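Local coordinates for protein ORF007 (Staphylococcus phage 2638A, PDB 7AQH) that degrades host peptidoglycan so that phage particles can be released, this chain being its C-terminal SH3b domain, which binds the cell wall and increases amidase activity, at residues Y51-K56 against W62-T67; K3-K6 against W10-A13; T28-P33 against P38-L43; P76-D81 against G85-L90. All blocks are in the same frame, centred on the assembly; numbering follows the deposited sequence.

The four contacts show how a small all-beta SH3b domain is built from successive antiparallel returns of one chain around a shared centre. Interaction 1 is the buried one, its centre about 6 Å from that of the chain, and each of the others touches it. Interaction 2 continues its sheet edge to edge, K56 N lying 2.7 Å from W10 O; interaction 3 sends P33 against W62, and interaction 4 brings W80 beside K56. Interactions 3 and 4 lie on opposite sides of the chain's centre, their own centres about 18 Å apart, and do not touch. A buffer molecule, probably from crystallisation, forms a salt bridge with K89 in interaction 4.

Interaction 1: Y51-K56 against W62-T67; sequences YDEVQK and WVSWET
V54 faces V63 as a non-hydrogen-bonded antiparallel pair, with the hydrogen-bonded pairs E53–S64 and Q55–W62 on either side, and the two short strands run 144° apart in direction. The pairing reaches the corner of the chain at D52, whose N donates to S64 O at 3.0 Å. On the face carrying E53, Q55, W62 and S64, the amide of Q55 does most of the work. A bend at chi2 (82°) swings it across to the partner strand, where NE2 donates a hydrogen bond to S64 OG at 2.9 Å, with the hydroxyl oxygen near the amide plane. The same NE2 makes a weak bond to E53 OE1, and these two acceptors help fix which way round the amide lies. Its other end, OE1, comes to 3.5 Å from W62 CB. The indole NE1 of W62 turns to F57 O instead. On the opposite face V63 covers the phenol ring of Y51: CG1 sits 3.9 Å from the ring centroid and only 6° off the normal, a CH-pi contact over the middle of the face, while Y51 OH is taken by E14. V54 CG2 adds a looser apolar touch to V63 CG1 at 4.3 Å. At the corner, D52 OD2 and E66 OE1 are only 2.6 Å apart; one acid probably carries a proton and offers it to the other, which would mean a raised pKa for one of the two. Such a two-faced hairpin of strands 53-57 and 60-66, entered through a sharp corner from strand 48-51, belongs to the curled antiparallel sheet of a bacterial SH3 domain.

Interaction 2: K3-K6 against W10-A13; sequences KQNK and WYKA
K3 and Q4 lay their side chains over the rings of Y11 and W10 in a short antiparallel hairpin that brings the N-terminal strand 3-4 onto strand 10-20 of the SH3b fold. The two rings stand on different faces of this hairpin, so each residue of the short strand meets one of them. Q4 runs over the indole: with CG anti to its backbone N (chi1 -172°) and the chain extended, CB sits 3.8 Å from the centroid of the six-membered ring, and the amide reaches farther along the same face. Amide and indole planes are 20° apart, an offset stack in which NE2 comes within 3.4 Å of W10 CZ2. W10 also has a cation-pi partner in K56 of the next strand. On the other face, K3 CB lies above the rim of the Y11 ring, 3.6 Å from CZ, and the aliphatic chain follows the phenol outward until CE passes 3.3 Å from OH. Y11 in turn reaches E53 and Q55 beyond the hairpin. The backbones of K3 and Y11 are joined by two bonds, Y11 N to K3 O at 2.7 Å and K3 N to Y11 O at 2.9 Å. Where the strand ends, N5 places CB 4.1 Å from Y11 CE2, while its OD1 accepts from the backbone N of I9.

Interaction 3: T28-P33 against P38-L43; sequences TRYKGP and PQAGVL
A40 presses its methyl group onto the centre of the Y30 ring, CB standing 3.3 Å from the ring centroid and 8° off the normal, a close CH-pi contact over the face. The alpha carbon follows, with A40 CA 3.3 Å from Y30 CE2, so the ring lies against the backbone of the opposite strand. That strand is gripped through T28: its N donates to G41 O at 2.8 Å and its O accepts from A40 N. A40 and G41 thus share T28 as partner, a beta bulge in the hairpin of strands 26-30 and 39-43 of the SH3b domain. T28 OG1, set between the backbone N and the carbonyl carbon (chi1 61°), adds a weak bond to the same G41 O. Nearer the turn, Y30 N donates to P38 O at 2.9 Å. R29 folds back at chi2 and brings NH1 alongside Q39 CB at 3.7 Å, a packing contact; its weak hydrogen bond goes to H37 O. Outside this shell, R29 pairs its backbone with Y74 of strand 72-77, and T28 packs on V73 and M75 there. K31 takes a positive phi at the centre of a classic gamma turn, G32 N bonding to Y30 O at 2.6 Å.

Interaction 4: P76-D81 against G85-L90; sequences PVRTWD and GKVGKL
R78 reaches G88 through two turns of its side chain: CG is tucked between the backbone N and the carbonyl carbon (chi1 71°), and the chain kinks at chi3 (-47°). The guanidinium then meets one carbonyl oxygen side-on, NE at 3.0 Å and NH2 at 2.9 Å from G88 O, which lies in the guanidinium plane. Both faces of the flat group are covered, one by L90 CD1 and the other by V87 CG2, 3.8 Å above its centre, so the charged group is sandwiched between aliphatic carbons while its edge is bonded. Farther along, the backbones take over. G88 N donates to T79 O, D81 N to K86 O at 3.0 Å, and G85 N to D81 O, which draws in the turn between the two segments; within that turn D81 OD1 accepts from K83 N. Water 2 bridges the two backbones, donating to K89 O and accepting from T79 N, each at 2.8 Å. V87 CG1 closes on the edge of the W80 indole, 3.9 Å from CD1. This irregular antiparallel return follows a corner at the end of strand 72-77 and leads to strand 92-93, while V77 packs on V61 and V63 of strand 60-66 and R78 bonds by its backbone to V61.

Interaction 1: Y51-K56 against W62-T67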
loop_
_atom_site.group_PDB
_atom_site.type_symbol
_atom_site.label_atom_id
_atom_site.label_comp_id
_atom_site.label_asym_id
_atom_site.label_seq_id
_atom_site.Cartn_x
_atom_site.Cartn_y
_atom_site.Cartn_z
ATOM N N TYR A 51 0.125 3.977 8.542
ATOM C CA TYR A 51 -0.307 2.628 8.237
ATOM C C TYR A 51 0.100 1.689 9.363
ATOM O O TYR A 51 1.007 1.975 10.149
ATOM C CB TYR A 51 0.306 2.167 6.917
ATOM C CG TYR A 51 1.822 2.115 6.930
ATOM C CD1 TYR A 51 2.577 3.239 6.621
ATOM C CD2 TYR A 51 2.496 0.942 7.243
ATOM C CE1 TYR A 51 3.957 3.201 6.626
ATOM C CE2 TYR A 51 3.881 0.893 7.252
ATOM C CZ TYR A 51 4.606 2.026 6.941
ATOM O OH TYR A 51 5.984 1.980 6.948
ATOM N N ASP A 52 -0.577 0.546 9.420
ATOM C CA ASP A 52 -0.335 -0.454 10.449
ATOM C C ASP A 52 0.045 -1.809 9.877
ATOM O O ASP A 52 0.331 -2.733 10.648
ATOM C CB ASP A 52 -1.571 -0.603 11.349
ATOM C CG ASP A 52 -2.834 -0.888 10.560
ATOM O OD1 ASP A 52 -2.727 -1.252 9.370
ATOM O OD2 ASP A 52 -3.935 -0.749 11.130
ATOM N N GLU A 53 0.053 -1.957 8.555
ATOM C CA GLU A 53 0.376 -3.227 7.924
ATOM C C GLU A 53 0.917 -2.960 6.527
ATOM O O GLU A 53 0.492 -2.020 5.848
ATOM C CB GLU A 53 -0.855 -4.140 7.861
ATOM C CG GLU A 53 -0.558 -5.561 7.417
ATOM C CD GLU A 53 -1.816 -6.396 7.273
ATOM O OE1 GLU A 53 -2.869 -5.826 6.919
ATOM O OE2 GLU A 53 -1.752 -7.618 7.519
ATOM N N VAL A 54 1.859 -3.799 6.107
ATOM C CA VAL A 54 2.464 -3.718 4.784
ATOM C C VAL A 54 2.169 -5.012 4.042
ATOM O O VAL A 54 2.216 -6.099 4.629
ATOM C CB VAL A 54 3.984 -3.466 4.861
ATOM C CG1 VAL A 54 4.563 -3.290 3.468
ATOM C CG2 VAL A 54 4.278 -2.250 5.725
ATOM N N GLN A 55 1.866 -4.895 2.751
ATOM C CA GLN A 55 1.554 -6.051 1.925
ATOM C C GLN A 55 2.378 -6.023 0.647
ATOM O O GLN A 55 2.803 -4.962 0.178
ATOM C CB GLN A 55 0.059 -6.110 1.573
ATOM C CG GLN A 55 -0.869 -6.135 2.777
ATOM C CD GLN A 55 -1.121 -4.754 3.350
ATOM O OE1 GLN A 55 -0.887 -3.744 2.689
ATOM N NE2 GLN A 55 -1.603 -4.706 4.586
ATOM N N LYS A 56 2.599 -7.211 0.088
ATOM C CA LYS A 56 3.270 -7.381 -1.196
ATOM C C LYS A 56 2.368 -8.238 -2.071
ATOM O O LYS A 56 2.169 -9.424 -1.788
ATOM C CB LYS A 56 4.648 -8.026 -1.030
ATOM C CG LYS A 56 5.675 -7.138 -0.346
ATOM C CD LYS A 56 7.035 -7.819 -0.285
ATOM C CE LYS A 56 6.956 -9.152 0.443
ATOM N NZ LYS A 56 8.291 -9.802 0.559
ATOM N N TRP A 62 2.399 -2.653 -0.689
ATOM C CA TRP A 62 1.266 -1.865 -0.234
ATOM C C TRP A 62 1.378 -1.577 1.258
ATOM O O TRP A 62 2.024 -2.311 2.011
ATOM C CB TRP A 62 -0.063 -2.582 -0.515
ATOM C CG TRP A 62 -0.268 -2.957 -1.953
ATOM C CD1 TRP A 62 0.417 -3.902 -2.660
ATOM C CD2 TRP A 62 -1.226 -2.396 -2.860
ATOM N NE1 TRP A 62 -0.054 -3.966 -3.948
ATOM C CE2 TRP A 62 -1.062 -3.052 -4.098
ATOM C CE3 TRP A 62 -2.206 -1.406 -2.746
ATOM C CZ2 TRP A 62 -1.841 -2.747 -5.212
ATOM C CZ3 TRP A 62 -2.978 -1.105 -3.854
ATOM C CH2 TRP A 62 -2.790 -1.773 -5.071
ATOM N N VAL A 63 0.738 -0.487 1.671
ATOM C CA VAL A 63 0.538 -0.168 3.079
ATOM C C VAL A 63 -0.953 0.031 3.300
ATOM O O VAL A 63 -1.650 0.570 2.434
ATOM C CB VAL A 63 1.327 1.087 3.509
ATOM C CG1 VAL A 63 2.809 0.912 3.209
ATOM C CG2 VAL A 63 0.776 2.326 2.819
ATOM N N SER A 64 -1.442 -0.409 4.456
ATOM C CA SER A 64 -2.866 -0.372 4.752
ATOM C C SER A 64 -3.106 0.339 6.074
ATOM O O SER A 64 -2.238 0.373 6.950
ATOM C CB SER A 64 -3.466 -1.784 4.807
ATOM O OG SER A 64 -2.922 -2.526 5.884
ATOM N N TRP A 65 -4.301 0.908 6.203
ATOM C CA TRP A 65 -4.721 1.557 7.436
ATOM C C TRP A 65 -6.240 1.583 7.457
ATOM O O TRP A 65 -6.900 1.329 6.447
ATOM C CB TRP A 65 -4.157 2.976 7.546
ATOM C CG TRP A 65 -4.771 3.931 6.565
ATOM C CD1 TRP A 65 -5.870 4.715 6.766
ATOM C CD2 TRP A 65 -4.327 4.197 5.230
ATOM N NE1 TRP A 65 -6.136 5.455 5.639
ATOM C CE2 TRP A 65 -5.204 5.155 4.682
ATOM C CE3 TRP A 65 -3.274 3.719 4.444
ATOM C CZ2 TRP A 65 -5.059 5.644 3.386
ATOM C CZ3 TRP A 65 -3.132 4.207 3.158
ATOM C CH2 TRP A 65 -4.019 5.158 2.642
ATOM N N GLU A 66 -6.791 1.893 8.626
ATOM C CA GLU A 66 -8.228 2.045 8.780
ATOM C C GLU A 66 -8.577 3.526 8.792
ATOM O O GLU A 66 -7.868 4.337 9.398
ATOM C CB GLU A 66 -8.718 1.373 10.064
ATOM C CG GLU A 66 -8.644 -0.147 10.040
ATOM C CD GLU A 66 -7.263 -0.673 10.390
ATOM O OE1 GLU A 66 -6.394 0.140 10.771
ATOM O OE2 GLU A 66 -7.048 -1.899 10.281
ATOM N N THR A 67 -9.673 3.876 8.125
ATOM C CA THR A 67 -10.133 5.253 8.080
ATOM C C THR A 67 -10.999 5.557 9.302
ATOM O O THR A 67 -11.225 4.710 10.168
ATOM C CB THR A 67 -10.900 5.514 6.784
ATOM O OG1 THR A 67 -12.067 4.682 6.740
ATOM C CG2 THR A 67 -10.024 5.212 5.577
#

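Interaction 2: K3-K6 against W10-A13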
loop_
_atom_site.group_PDB
_atom_site.type_symbol
_atom_site.label_atom_id
_atom_site.label_comp_id
_atom_site.label_asym_id
_atom_site.label_seq_id
_atom_site.Cartn_x
_atom_site.Cartn_y
_atom_site.Cartn_z
ATOM N N LYS A 3 4.332 -12.885 6.429
ATOM C CA LYS A 3 3.404 -14.005 6.410
ATOM C C LYS A 3 2.523 -13.877 5.177
ATOM O O LYS A 3 2.224 -12.771 4.719
ATOM C CB LYS A 3 2.546 -14.054 7.680
ATOM C CG LYS A 3 3.300 -14.497 8.928
ATOM C CD LYS A 3 2.387 -14.489 10.148
ATOM C CE LYS A 3 1.331 -15.583 10.055
ATOM N NZ LYS A 3 0.367 -15.523 11.191
ATOM N N GLN A 4 2.118 -15.026 4.643
ATOM C CA GLN A 4 1.280 -15.106 3.456
ATOM C C GLN A 4 -0.050 -15.751 3.824
ATOM O O GLN A 4 -0.084 -16.748 4.553
ATOM C CB GLN A 4 1.985 -15.905 2.355
ATOM C CG GLN A 4 1.287 -15.902 1.009
ATOM C CD GLN A 4 2.062 -16.680 -0.034
ATOM O OE1 GLN A 4 1.896 -16.470 -1.235
ATOM N NE2 GLN A 4 2.921 -17.585 0.423
ATOM N N ASN A 5 -1.144 -15.187 3.324
ATOM C CA ASN A 5 -2.467 -15.715 3.611
ATOM C C ASN A 5 -2.921 -16.647 2.487
ATOM O O ASN A 5 -2.165 -16.959 1.558
ATOM C CB ASN A 5 -3.446 -14.559 3.846
ATOM C CG ASN A 5 -3.595 -13.656 2.635
ATOM O OD1 ASN A 5 -3.694 -14.122 1.501
ATOM N ND2 ASN A 5 -3.608 -12.349 2.874
ATOM N N LYS A 6 -4.179 -17.092 2.562
ATOM C CA LYS A 6 -4.672 -18.065 1.595
ATOM C C LYS A 6 -4.678 -17.511 0.179
ATOM O O LYS A 6 -4.467 -18.264 -0.779
ATOM C CB LYS A 6 -6.073 -18.537 1.977
ATOM C CG LYS A 6 -6.603 -19.587 1.021
ATOM C CD LYS A 6 -7.975 -20.068 1.447
ATOM C CE LYS A 6 -8.525 -21.103 0.475
ATOM N NZ LYS A 6 -8.826 -20.478 -0.860
ATOM N N TRP A 10 1.192 -11.317 0.703
ATOM C CA TRP A 10 2.237 -11.184 1.709
ATOM C C TRP A 10 1.921 -9.987 2.595
ATOM O O TRP A 10 1.788 -8.863 2.101
ATOM C CB TRP A 10 3.602 -11.017 1.044
ATOM C CG TRP A 10 4.074 -12.233 0.304
ATOM C CD1 TRP A 10 3.991 -12.457 -1.039
ATOM C CD2 TRP A 10 4.711 -13.389 0.864
ATOM N NE1 TRP A 10 4.532 -13.682 -1.350
ATOM C CE2 TRP A 10 4.981 -14.273 -0.199
ATOM C CE3 TRP A 10 5.076 -13.761 2.162
ATOM C CZ2 TRP A 10 5.600 -15.507 -0.006
ATOM C CZ3 TRP A 10 5.691 -14.987 2.351
ATOM C CH2 TRP A 10 5.946 -15.844 1.273
ATOM N N TYR A 11 1.801 -10.219 3.900
ATOM C CA TYR A 11 1.496 -9.155 4.841
ATOM C C TYR A 11 2.470 -9.213 6.007
ATOM O O TYR A 11 3.060 -10.257 6.304
ATOM C CB TYR A 11 0.049 -9.241 5.357
ATOM C CG TYR A 11 -0.240 -10.442 6.232
ATOM C CD1 TYR A 11 -0.116 -10.364 7.614
ATOM C CD2 TYR A 11 -0.646 -11.650 5.680
ATOM C CE1 TYR A 11 -0.382 -11.453 8.420
ATOM C CE2 TYR A 11 -0.915 -12.747 6.480
ATOM C CZ TYR A 11 -0.780 -12.642 7.849
ATOM O OH TYR A 11 -1.046 -13.729 8.651
ATOM N N LYS A 12 2.635 -8.070 6.666
ATOM C CA LYS A 12 3.509 -7.971 7.824
ATOM C C LYS A 12 3.097 -6.770 8.660
ATOM O O LYS A 12 2.737 -5.721 8.116
ATOM C CB LYS A 12 4.976 -7.839 7.402
ATOM C CG LYS A 12 5.924 -7.515 8.545
ATOM C CD LYS A 12 7.286 -7.087 8.022
ATOM C CE LYS A 12 7.171 -5.854 7.138
ATOM N NZ LYS A 12 8.488 -5.439 6.581
ATOM N N ALA A 13 3.150 -6.931 9.978
ATOM C CA ALA A 13 2.818 -5.836 10.875
ATOM C C ALA A 13 3.937 -4.803 10.871
ATOM O O ALA A 13 5.123 -5.145 10.887
ATOM C CB ALA A 13 2.577 -6.355 12.292
#

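Interaction 3: T28-P33 against P38-L43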
loop_
_atom_site.group_PDB
_atom_site.type_symbol
_atom_site.label_atom_id
_atom_site.label_comp_id
_atom_site.label_asym_id
_atom_site.label_seq_id
_atom_site.Cartn_x
_atom_site.Cartn_y
_atom_site.Cartn_z
ATOM N N THR A 28 -5.708 4.926 -4.173
ATOM C CA THR A 28 -5.975 3.986 -3.097
ATOM C C THR A 28 -7.148 3.085 -3.462
ATOM O O THR A 28 -8.011 3.452 -4.264
ATOM C CB THR A 28 -6.274 4.719 -1.786
ATOM O OG1 THR A 28 -7.443 5.533 -1.949
ATOM C CG2 THR A 28 -5.099 5.605 -1.393
ATOM N N ARG A 29 -7.169 1.896 -2.861
ATOM C CA ARG A 29 -8.152 0.871 -3.178
ATOM C C ARG A 29 -8.843 0.401 -1.905
ATOM O O ARG A 29 -8.328 0.561 -0.796
ATOM C CB ARG A 29 -7.503 -0.328 -3.886
ATOM C CG ARG A 29 -6.773 0.017 -5.174
ATOM C CD ARG A 29 -7.739 0.401 -6.284
ATOM N NE ARG A 29 -7.041 0.839 -7.490
ATOM C CZ ARG A 29 -7.646 1.153 -8.631
ATOM N NH1 ARG A 29 -8.966 1.075 -8.729
ATOM N NH2 ARG A 29 -6.930 1.542 -9.676
ATOM N N TYR A 30 -10.026 -0.184 -2.078
ATOM C CA TYR A 30 -10.740 -0.818 -0.980
ATOM C C TYR A 30 -10.478 -2.327 -0.980
ATOM O O TYR A 30 -9.837 -2.876 -1.880
ATOM C CB TYR A 30 -12.243 -0.518 -1.071
ATOM C CG TYR A 30 -12.637 0.891 -0.658
ATOM C CD1 TYR A 30 -12.355 1.370 0.616
ATOM C CD2 TYR A 30 -13.294 1.740 -1.543
ATOM C CE1 TYR A 30 -12.709 2.656 0.996
ATOM C CE2 TYR A 30 -13.653 3.028 -1.168
ATOM C CZ TYR A 30 -13.358 3.479 0.100
ATOM O OH TYR A 30 -13.715 4.758 0.468
ATOM N N LYS A 31 -10.988 -2.998 0.057
ATOM C CA LYS A 31 -10.983 -4.456 0.155
ATOM C C LYS A 31 -9.584 -5.027 0.342
ATOM O O LYS A 31 -9.322 -5.700 1.344
ATOM C CB LYS A 31 -11.655 -5.097 -1.060
ATOM C CG LYS A 31 -13.148 -4.792 -1.195
ATOM C CD LYS A 31 -13.716 -5.430 -2.452
ATOM C CE LYS A 31 -13.887 -6.937 -2.253
ATOM N NZ LYS A 31 -14.631 -7.545 -3.385
ATOM N N GLY A 32 -8.678 -4.783 -0.606
ATOM C CA GLY A 32 -7.349 -5.347 -0.527
ATOM C C GLY A 32 -6.303 -4.685 -1.404
ATOM O O GLY A 32 -6.587 -3.769 -2.182
ATOM N N PRO A 33 -5.051 -5.159 -1.293
ATOM C CA PRO A 33 -3.916 -4.602 -2.061
ATOM C C PRO A 33 -3.870 -5.132 -3.489
ATOM O O PRO A 33 -2.946 -5.837 -3.908
ATOM C CB PRO A 33 -2.712 -5.058 -1.233
ATOM C CG PRO A 33 -3.144 -6.385 -0.686
ATOM C CD PRO A 33 -4.622 -6.243 -0.391
ATOM N N PRO A 38 -12.125 -1.798 -6.109
ATOM C CA PRO A 38 -12.673 -0.449 -6.286
ATOM C C PRO A 38 -11.744 0.612 -5.712
ATOM O O PRO A 38 -11.086 0.402 -4.691
ATOM C CB PRO A 38 -14.004 -0.503 -5.526
ATOM C CG PRO A 38 -14.347 -1.960 -5.458
ATOM C CD PRO A 38 -13.035 -2.671 -5.349
ATOM N N GLN A 39 -11.698 1.759 -6.383
ATOM C CA GLN A 39 -10.844 2.852 -5.941
ATOM C C GLN A 39 -11.426 3.523 -4.703
ATOM O O GLN A 39 -12.636 3.741 -4.605
ATOM C CB GLN A 39 -10.673 3.877 -7.062
ATOM C CG GLN A 39 -9.854 5.095 -6.672
ATOM C CD GLN A 39 -9.550 5.993 -7.854
ATOM O OE1 GLN A 39 -9.848 5.653 -9.000
ATOM N NE2 GLN A 39 -8.960 7.151 -7.581
ATOM N N ALA A 40 -10.550 3.850 -3.753
ATOM C CA ALA A 40 -10.948 4.483 -2.503
ATOM C C ALA A 40 -10.586 5.960 -2.434
ATOM O O ALA A 40 -10.902 6.613 -1.434
ATOM C CB ALA A 40 -10.321 3.744 -1.315
ATOM N N GLY A 41 -9.934 6.503 -3.457
ATOM C CA GLY A 41 -9.528 7.890 -3.490
ATOM C C GLY A 41 -8.106 8.025 -3.979
ATOM O O GLY A 41 -7.495 7.071 -4.471
ATOM N N VAL A 42 -7.562 9.233 -3.841
ATOM C CA VAL A 42 -6.200 9.529 -4.275
ATOM C C VAL A 42 -5.507 10.335 -3.185
ATOM O O VAL A 42 -6.012 11.384 -2.769
ATOM C CB VAL A 42 -6.169 10.302 -5.605
ATOM C CG1 VAL A 42 -4.750 10.748 -5.923
ATOM C CG2 VAL A 42 -6.731 9.445 -6.727
ATOM N N LEU A 43 -4.360 9.846 -2.719
ATOM C CA LEU A 43 -3.531 10.578 -1.770
ATOM C C LEU A 43 -2.504 11.393 -2.548
ATOM O O LEU A 43 -1.649 10.828 -3.240
ATOM C CB LEU A 43 -2.841 9.625 -0.795
ATOM C CG LEU A 43 -2.350 10.251 0.513
ATOM C CD1 LEU A 43 -3.517 10.800 1.320
ATOM C CD2 LEU A 43 -1.556 9.246 1.330
#

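Interaction 4: P76-D81 against G85-L90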
loop_
_atom_site.group_PDB
_atom_site.type_symbol
_atom_site.label_atom_id
_atom_site.label_comp_id
_atom_site.label_asym_id
_atom_site.label_seq_id
_atom_site.Cartn_x
_atom_site.Cartn_y
_atom_site.Cartn_z
ATOM N N PRO A 76 -0.435 1.358 -2.833
ATOM C CA PRO A 76 0.883 0.926 -3.305
ATOM C C PRO A 76 1.940 1.973 -2.993
ATOM O O PRO A 76 1.670 3.176 -2.975
ATOM C CB PRO A 76 0.683 0.768 -4.815
ATOM C CG PRO A 76 -0.401 1.741 -5.140
ATOM C CD PRO A 76 -1.317 1.766 -3.941
ATOM N N VAL A 77 3.160 1.500 -2.744
ATOM C CA VAL A 77 4.239 2.391 -2.334
ATOM C C VAL A 77 5.500 2.119 -3.144
ATOM O O VAL A 77 6.463 2.890 -3.083
ATOM C CB VAL A 77 4.519 2.257 -0.825
ATOM C CG1 VAL A 77 3.312 2.715 -0.021
ATOM C CG2 VAL A 77 4.885 0.822 -0.479
ATOM N N ARG A 78 5.507 1.027 -3.904
ATOM C CA ARG A 78 6.677 0.694 -4.707
ATOM C C ARG A 78 6.385 -0.571 -5.502
ATOM O O ARG A 78 5.533 -1.380 -5.123
ATOM C CB ARG A 78 7.923 0.505 -3.837
ATOM C CG ARG A 78 7.906 -0.752 -2.983
ATOM C CD ARG A 78 8.906 -0.646 -1.843
ATOM N NE ARG A 78 10.210 -0.176 -2.303
ATOM C CZ ARG A 78 11.253 0.030 -1.505
ATOM N NH1 ARG A 78 11.148 -0.193 -0.202
ATOM N NH2 ARG A 78 12.401 0.460 -2.010
ATOM N N THR A 79 7.106 -0.728 -6.608
ATOM C CA THR A 79 6.968 -1.920 -7.429
ATOM C C THR A 79 7.642 -3.111 -6.752
ATOM O O THR A 79 8.547 -2.966 -5.926
ATOM C CB THR A 79 7.571 -1.695 -8.816
ATOM O OG1 THR A 79 8.979 -1.456 -8.695
ATOM C CG2 THR A 79 6.915 -0.501 -9.492
ATOM N N TRP A 80 7.187 -4.308 -7.118
ATOM C CA TRP A 80 7.657 -5.531 -6.477
ATOM C C TRP A 80 7.617 -6.668 -7.483
ATOM O O TRP A 80 6.561 -6.953 -8.055
ATOM C CB TRP A 80 6.800 -5.858 -5.250
ATOM C CG TRP A 80 7.051 -7.213 -4.665
ATOM C CD1 TRP A 80 8.167 -7.626 -3.998
ATOM C CD2 TRP A 80 6.155 -8.331 -4.679
ATOM N NE1 TRP A 80 8.024 -8.935 -3.603
ATOM C CE2 TRP A 80 6.797 -9.390 -4.010
ATOM C CE3 TRP A 80 4.872 -8.538 -5.198
ATOM C CZ2 TRP A 80 6.202 -10.639 -3.844
ATOM C CZ3 TRP A 80 4.283 -9.778 -5.033
ATOM C CH2 TRP A 80 4.947 -10.813 -4.362
ATOM N N ASP A 81 8.763 -7.311 -7.695
ATOM C CA ASP A 81 8.857 -8.470 -8.578
ATOM C C ASP A 81 8.697 -9.726 -7.730
ATOM O O ASP A 81 9.577 -10.065 -6.932
ATOM C CB ASP A 81 10.185 -8.471 -9.329
ATOM C CG ASP A 81 10.233 -9.513 -10.432
ATOM O OD1 ASP A 81 9.438 -10.475 -10.383
ATOM O OD2 ASP A 81 11.067 -9.367 -11.350
ATOM N N GLY A 85 11.847 -10.834 -5.893
ATOM C CA GLY A 85 11.854 -10.043 -4.681
ATOM C C GLY A 85 12.440 -8.654 -4.817
ATOM O O GLY A 85 12.566 -7.954 -3.805
ATOM N N LYS A 86 12.804 -8.236 -6.028
ATOM C CA LYS A 86 13.363 -6.906 -6.239
ATOM C C LYS A 86 12.274 -5.848 -6.090
ATOM O O LYS A 86 11.197 -5.966 -6.681
ATOM C CB LYS A 86 14.001 -6.821 -7.627
ATOM C CG LYS A 86 14.559 -5.451 -7.973
ATOM C CD LYS A 86 15.733 -5.091 -7.076
ATOM C CE LYS A 86 16.381 -3.780 -7.498
ATOM N NZ LYS A 86 15.416 -2.644 -7.495
ATOM N N VAL A 87 12.553 -4.810 -5.302
ATOM C CA VAL A 87 11.607 -3.721 -5.086
ATOM C C VAL A 87 12.131 -2.455 -5.749
ATOM O O VAL A 87 13.342 -2.224 -5.830
ATOM C CB VAL A 87 11.341 -3.486 -3.584
ATOM C CG1 VAL A 87 10.542 -4.642 -3.004
ATOM C CG2 VAL A 87 12.652 -3.309 -2.829
ATOM N N GLY A 88 11.199 -1.627 -6.222
ATOM C CA GLY A 88 11.530 -0.403 -6.922
ATOM C C GLY A 88 11.668 0.796 -6.002
ATOM O O GLY A 88 11.679 0.687 -4.774
ATOM N N LYS A 89 11.781 1.966 -6.629
ATOM C CA LYS A 89 11.883 3.218 -5.895
ATOM C C LYS A 89 10.650 3.436 -5.026
ATOM O O LYS A 89 9.527 3.109 -5.419
ATOM C CB LYS A 89 12.016 4.384 -6.875
ATOM C CG LYS A 89 12.334 5.725 -6.225
ATOM C CD LYS A 89 12.489 6.833 -7.259
ATOM C CE LYS A 89 13.604 6.528 -8.249
ATOM N NZ LYS A 89 13.770 7.652 -9.214
ATOM N N LEU A 90 10.865 3.986 -3.836
ATOM C CA LEU A 90 9.766 4.288 -2.932
ATOM C C LEU A 90 9.065 5.559 -3.393
ATOM O O LEU A 90 9.714 6.547 -3.751
ATOM C CB LEU A 90 10.268 4.460 -1.497
ATOM C CG LEU A 90 9.217 4.325 -0.399
ATOM C CD1 LEU A 90 8.574 2.944 -0.427
ATOM C CD2 LEU A 90 9.837 4.610 0.958
HETATM O O HOH W 1 10.328 -3.841 -9.076
HETATM O O HOH W 2 8.799 1.364 -7.430
#